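Local coordinates for protein beta-galactosidase (Trichoderma reesei, PDB 3OG2) that probably hydrolyses terminal non-reducing beta-D-galactose residues of beta-D-galactosides, as a multidomain glycoside hydrolase of family 35, at residues D60-I65 / F101-K106; I590-I595 / S601-F606. All blocks are in the same frame, centred on the assembly; numbering follows the deposited sequence. Where two conformers were deposited one is given.

How the contacts relate
Contact 1 joins two helices in the family 35 catalytic region, whereas contact 2 is a beta hairpin in the part assigned to domain 3, and their centres lie about 14 Å apart. Arg591 of contact 2 reaches over to helix 58-66 of contact 1: its NH2 stands 2.8 Å from Asp60 OD1 in a salt bridge, and its NH1 lies 3.0 Å from His63 ND1, a probable hydrogen bond. Lys64 CE packs against Arg591 NH2 at 4.0 Å. Asp60, His63 and Lys64 all belong to helix 58-66, whose Phe62 makes contact 1. Both contacts are structural and lie away from the residues that bind galactose.

Contact 1: D60-I65 / F101-K106; sequences DVFHKI and FEAATK
Phe62 meets Ala103 and Ala104 through its aromatic ring, an example of how two small residues let a helix accept a large side chain from its neighbour. Both alanine methyls touch the ring: Phe62 CD1 lies 3.5 Å from Ala103 CB, which comes in obliquely, and Phe62 CZ lies 3.8 Å from Ala104 CB. Ala104 sits over a ring face, its CA above the centre, and a CH-pi contact places Ala104 CB 4.3 Å from the ring centroid, 27° off the normal. With CG beside the backbone N and anti to the carbonyl carbon (chi1 -79°), the ring reaches across to the second helix.

No direct hydrogen bond joins the segments, but a water links them at the partly exposed side. It lies 2.9 Å from His63 NE2, in the plane of the imidazole, and accepts a weak bond from Lys106 NZ at 3.1 Å.

Helices 58-66 and 98-107 belong to the TIM-barrel region and pack outside its parallel strands. Phe62 touches Val73 of strand 72-76 and Leu111 of strand 110-116, while Ala104 also rests on Leu111; Phe100 meets the Phe62 ring with the planes at about 50°.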
loop_
_atom_site.group_PDB
_atom_site.type_symbol
_atom_site.label_atom_id
_atom_site.label_comp_id
_atom_site.label_asym_id
_atom_site.label_seq_id
_atom_site.Cartn_x
_atom_site.Cartn_y
_atom_site.Cartn_z
ATOM N N ASP A 60 12.733 6.182 3.237
ATOM C CA ASP A 60 12.525 6.463 1.805
ATOM C C ASP A 60 11.071 6.655 1.502
ATOM O O ASP A 60 10.683 7.651 0.846
ATOM C CB ASP A 60 13.126 5.303 0.992
ATOM C CG ASP A 60 12.980 5.580 -0.491
ATOM O OD1 ASP A 60 13.344 6.698 -0.949
ATOM O OD2 ASP A 60 12.525 4.687 -1.243
ATOM N N VAL A 61 10.224 5.737 1.952
ATOM C CA VAL A 61 8.805 5.927 1.617
ATOM C C VAL A 61 8.282 7.122 2.376
ATOM O O VAL A 61 7.464 7.892 1.785
ATOM C CB VAL A 61 8.125 4.586 1.884
ATOM C CG1 VAL A 61 8.315 3.632 0.710
ATOM C CG2 VAL A 61 8.719 3.933 3.112
ATOM N N PHE A 62 8.650 7.394 3.608
ATOM C CA PHE A 62 8.139 8.587 4.298
ATOM C C PHE A 62 8.591 9.860 3.615
ATOM O O PHE A 62 7.813 10.820 3.554
ATOM C CB PHE A 62 8.579 8.613 5.761
ATOM C CG PHE A 62 7.821 7.734 6.727
ATOM C CD1 PHE A 62 8.456 6.685 7.369
ATOM C CD2 PHE A 62 6.497 7.930 7.024
ATOM C CE1 PHE A 62 7.762 5.882 8.276
ATOM C CE2 PHE A 62 5.794 7.146 7.923
ATOM C CZ PHE A 62 6.426 6.115 8.577
ATOM N N HIS A 63 9.810 9.932 3.095
ATOM C CA HIS A 63 10.219 11.116 2.373
ATOM C C HIS A 63 9.322 11.369 1.154
ATOM O O HIS A 63 8.992 12.481 0.803
ATOM C CB HIS A 63 11.638 10.909 1.799
ATOM C CG HIS A 63 12.767 11.113 2.713
ATOM N ND1 HIS A 63 14.026 10.605 2.488
ATOM C CD2 HIS A 63 12.805 11.881 3.828
ATOM C CE1 HIS A 63 14.821 11.017 3.460
ATOM N NE2 HIS A 63 14.098 11.792 4.300
ATOM N N LYS A 64 8.965 10.260 0.473
ATOM C CA LYS A 64 8.150 10.359 -0.749
ATOM C C LYS A 64 6.726 10.776 -0.371
ATOM O O LYS A 64 6.087 11.525 -1.135
ATOM C CB LYS A 64 8.199 9.018 -1.474
ATOM C CG LYS A 64 9.552 8.820 -2.143
ATOM C CD LYS A 64 9.851 7.394 -2.578
ATOM C CE LYS A 64 11.206 7.430 -3.314
ATOM N NZ LYS A 64 11.703 6.097 -3.630
ATOM N N ILE A 65 6.212 10.346 0.770
ATOM C CA ILE A 65 4.858 10.782 1.183
ATOM C C ILE A 65 4.886 12.202 1.713
ATOM O O ILE A 65 4.015 13.008 1.375
ATOM C CB ILE A 65 4.342 9.778 2.215
ATOM C CG1 ILE A 65 4.098 8.447 1.472
ATOM C CG2 ILE A 65 3.092 10.314 2.913
ATOM C CD1 ILE A 65 3.636 7.319 2.358
ATOM N N PHE A 101 8.410 3.857 13.543
ATOM C CA PHE A 101 8.189 5.069 14.342
ATOM C C PHE A 101 9.323 6.081 14.214
ATOM O O PHE A 101 9.087 7.282 14.101
ATOM C CB PHE A 101 8.000 4.705 15.804
ATOM C CG PHE A 101 6.815 3.803 16.141
ATOM C CD1 PHE A 101 5.616 3.866 15.437
ATOM C CD2 PHE A 101 6.918 2.879 17.180
ATOM C CE1 PHE A 101 4.541 3.048 15.731
ATOM C CE2 PHE A 101 5.812 2.055 17.500
ATOM C CZ PHE A 101 4.632 2.157 16.775
ATOM N N GLU A 102 10.562 5.551 14.267
ATOM C CA GLU A 102 11.721 6.445 14.163
ATOM C C GLU A 102 11.768 7.152 12.829
ATOM O O GLU A 102 12.097 8.366 12.778
ATOM C CB GLU A 102 13.006 5.641 14.441
ATOM C CG GLU A 102 13.046 5.193 15.908
ATOM C CD GLU A 102 14.333 4.516 16.306
ATOM O OE1 GLU A 102 15.225 4.433 15.426
ATOM O OE2 GLU A 102 14.462 4.070 17.480
ATOM N N ALA A 103 11.451 6.415 11.765
ATOM C CA ALA A 103 11.464 7.055 10.455
ATOM C C ALA A 103 10.365 8.119 10.364
ATOM O O ALA A 103 10.548 9.140 9.726
ATOM C CB ALA A 103 11.269 6.031 9.341
ATOM N N ALA A 104 9.210 7.874 10.977
ATOM C CA ALA A 104 8.136 8.877 10.956
ATOM C C ALA A 104 8.616 10.156 11.629
ATOM O O ALA A 104 8.465 11.265 11.110
ATOM C CB ALA A 104 6.874 8.350 11.662
ATOM N N THR A 105 9.223 9.971 12.810
ATOM C CA THR A 105 9.767 11.176 13.515
ATOM C C THR A 105 10.817 11.870 12.653
ATOM O O THR A 105 10.794 13.102 12.565
ATOM C CB THR A 105 10.362 10.756 14.858
ATOM O OG1 THR A 105 9.304 10.259 15.679
ATOM C CG2 THR A 105 11.075 11.931 15.548
ATOM N N LYS A 106 11.700 11.115 12.020
ATOM C CA LYS A 106 12.759 11.732 11.216
ATOM C C LYS A 106 12.223 12.456 9.982
ATOM O O LYS A 106 12.837 13.437 9.574
ATOM C CB LYS A 106 13.757 10.627 10.798
ATOM C CG LYS A 106 15.054 11.208 10.221
ATOM C CD LYS A 106 16.196 10.172 10.209
ATOM C CE LYS A 106 17.458 10.827 9.644
ATOM N NZ LYS A 106 17.184 11.924 8.647
HETATM O O HOH W 1 15.537 13.162 6.360
#

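Contact 2: I590-I595 / S601-F606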
loop_
_atom_site.group_PDB
_atom_site.type_symbol
_atom_site.label_atom_id
_atom_site.label_comp_id
_atom_site.label_asym_id
_atom_site.label_seq_id
_atom_site.Cartn_x
_atom_site.Cartn_y
_atom_site.Cartn_z
ATOM N N ILE A 590 12.417 15.885 -4.129
ATOM C CA ILE A 590 13.154 16.623 -3.101
ATOM C C ILE A 590 12.774 16.038 -1.765
ATOM O O ILE A 590 11.602 16.031 -1.407
ATOM C CB ILE A 590 12.847 18.127 -3.154
ATOM C CG1 ILE A 590 13.199 18.685 -4.530
ATOM C CG2 ILE A 590 13.530 18.824 -1.997
ATOM C CD1 ILE A 590 14.686 18.675 -4.879
ATOM N N ARG A 591 13.767 15.460 -1.097
ATOM C CA ARG A 591 13.525 14.772 0.154
ATOM C C ARG A 591 13.523 15.729 1.324
ATOM O O ARG A 591 12.683 15.566 2.222
ATOM C CB ARG A 591 14.619 13.706 0.412
ATOM C CG ARG A 591 14.552 12.571 -0.611
ATOM C CD ARG A 591 15.788 11.622 -0.364
ATOM N NE ARG A 591 15.679 10.556 -1.359
ATOM C CZ ARG A 591 14.924 9.484 -1.219
ATOM N NH1 ARG A 591 14.231 9.224 -0.115
ATOM N NH2 ARG A 591 14.886 8.625 -2.234
ATOM N N SER A 592 14.446 16.670 1.375
ATOM C CA SER A 592 14.566 17.521 2.575
ATOM C C SER A 592 15.469 18.685 2.232
ATOM O O SER A 592 16.244 18.645 1.272
ATOM C CB SER A 592 15.215 16.737 3.721
ATOM O OG SER A 592 16.543 16.321 3.405
ATOM N N VAL A 593 15.420 19.695 3.072
ATOM C CA VAL A 593 16.386 20.787 3.107
ATOM C C VAL A 593 16.827 20.972 4.554
ATOM O O VAL A 593 16.093 20.615 5.517
ATOM C CB VAL A 593 15.812 22.109 2.566
ATOM C CG1 VAL A 593 15.462 21.926 1.087
ATOM C CG2 VAL A 593 14.618 22.564 3.412
ATOM N N ALA A 594 18.013 21.552 4.707
ATOM C CA ALA A 594 18.504 21.891 6.046
ATOM C C ALA A 594 19.410 23.108 5.881
ATOM O O ALA A 594 20.029 23.325 4.820
ATOM C CB ALA A 594 19.240 20.732 6.695
ATOM N N ILE A 595 19.464 23.892 6.963
ATOM C CA ILE A 595 20.352 25.035 6.989
ATOM C C ILE A 595 21.499 24.731 7.943
ATOM O O ILE A 595 21.262 24.280 9.061
ATOM C CB ILE A 595 19.696 26.339 7.481
ATOM C CG1 ILE A 595 18.656 26.934 6.531
ATOM C CG2 ILE A 595 20.788 27.350 7.812
ATOM C CD1 ILE A 595 19.032 26.772 5.069
ATOM N N SER A 601 21.342 23.057 2.388
ATOM C CA SER A 601 21.681 21.708 1.947
ATOM C C SER A 601 20.411 21.025 1.489
ATOM O O SER A 601 19.456 20.978 2.277
ATOM C CB SER A 601 22.302 20.982 3.145
ATOM O OG SER A 601 22.693 19.660 2.843
ATOM N N VAL A 602 20.363 20.501 0.298
ATOM C CA VAL A 602 19.188 19.854 -0.251
ATOM C C VAL A 602 19.509 18.362 -0.455
ATOM O O VAL A 602 20.563 18.060 -1.026
ATOM C CB VAL A 602 18.845 20.505 -1.597
ATOM C CG1 VAL A 602 17.571 19.873 -2.168
ATOM C CG2 VAL A 602 18.703 22.025 -1.466
ATOM N N GLN A 603 18.593 17.507 -0.061
ATOM C CA GLN A 603 18.683 16.113 -0.446
ATOM C C GLN A 603 17.664 15.836 -1.546
ATOM O O GLN A 603 16.488 16.165 -1.330
ATOM C CB GLN A 603 18.419 15.215 0.785
ATOM C CG GLN A 603 19.490 15.373 1.866
ATOM C CD GLN A 603 20.890 14.977 1.428
ATOM O OE1 GLN A 603 21.836 15.792 1.582
ATOM N NE2 GLN A 603 21.069 13.753 0.918
ATOM N N ALA A 604 18.099 15.273 -2.644
ATOM C CA ALA A 604 17.260 15.174 -3.832
ATOM C C ALA A 604 17.568 13.890 -4.617
ATOM O O ALA A 604 18.690 13.392 -4.488
ATOM C CB ALA A 604 17.528 16.359 -4.731
ATOM N N ASP A 605 16.596 13.445 -5.385
ATOM C CA ASP A 605 16.834 12.360 -6.329
ATOM C C ASP A 605 16.579 12.871 -7.749
ATOM O O ASP A 605 15.704 13.704 -7.964
ATOM C CB ASP A 605 15.936 11.143 -6.103
ATOM C CG ASP A 605 16.278 10.395 -4.828
ATOM O OD1 ASP A 605 16.805 10.971 -3.860
ATOM O OD2 ASP A 605 15.999 9.134 -4.784
ATOM N N PHE A 606 17.369 12.352 -8.678
ATOM C CA PHE A 606 17.266 12.726 -10.063
ATOM C C PHE A 606 17.181 11.488 -10.962
ATOM O O PHE A 606 18.038 10.603 -10.920
ATOM C CB PHE A 606 18.522 13.509 -10.488
ATOM C CG PHE A 606 18.718 14.736 -9.627
ATOM C CD1 PHE A 606 17.972 15.890 -9.874
ATOM C CD2 PHE A 606 19.658 14.724 -8.597
ATOM C CE1 PHE A 606 18.139 17.036 -9.111
ATOM C CE2 PHE A 606 19.821 15.883 -7.831
ATOM C CZ PHE A 606 19.074 17.024 -8.073
HETATM O O HOH W 2 18.633 18.310 3.873
#
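A classic beta bulge interrupts the hairpin of strands 589-596 and 599-605: Arg591 and Ser592 both face Gln603. Gln603 O accepts a bond from Arg591 N at 2.8 Å and a weak one from Ser592 N at 3.4 Å, and Gln603 N returns a bond to Ser592 O. Beyond the bulge the antiparallel ladder is regular, Ala594 and Ser601 forming a hydrogen-bonded pair in which Ser601 N reaches Ala594 O at 2.8 Å. Ser592 OG packs against Gln603 CB and, through a water, reaches Ser601 O.

The hairpin forms one margin of the domain 3 sheet, strand 599-605 being joined on its other side to strand 623-626. On the face carrying Ile590, Val593, Val602 and Ala604, Ile590 CD1 packs 3.7 Å from Ala604 CB, and Val593 lies alongside Val602; Ile584 of strand 583-585 touches Ile590, Val593 and Val602.

Extended from CG to NE, Arg591 grips Asp605 side-on, NE to OD1 and NH2 to OD2, both 2.8 Å. The carboxylate oxygens lie near the guanidinium plane, yet the two planes are 48° apart, so each nitrogen comes from above the carboxylate. A leucine in place of Arg591 would probably leave the buried Asp605 carboxylate without its counter-charge and Asp60 without one of its partners. Thr983 OG1 and Gly984 N also bond to Asp605.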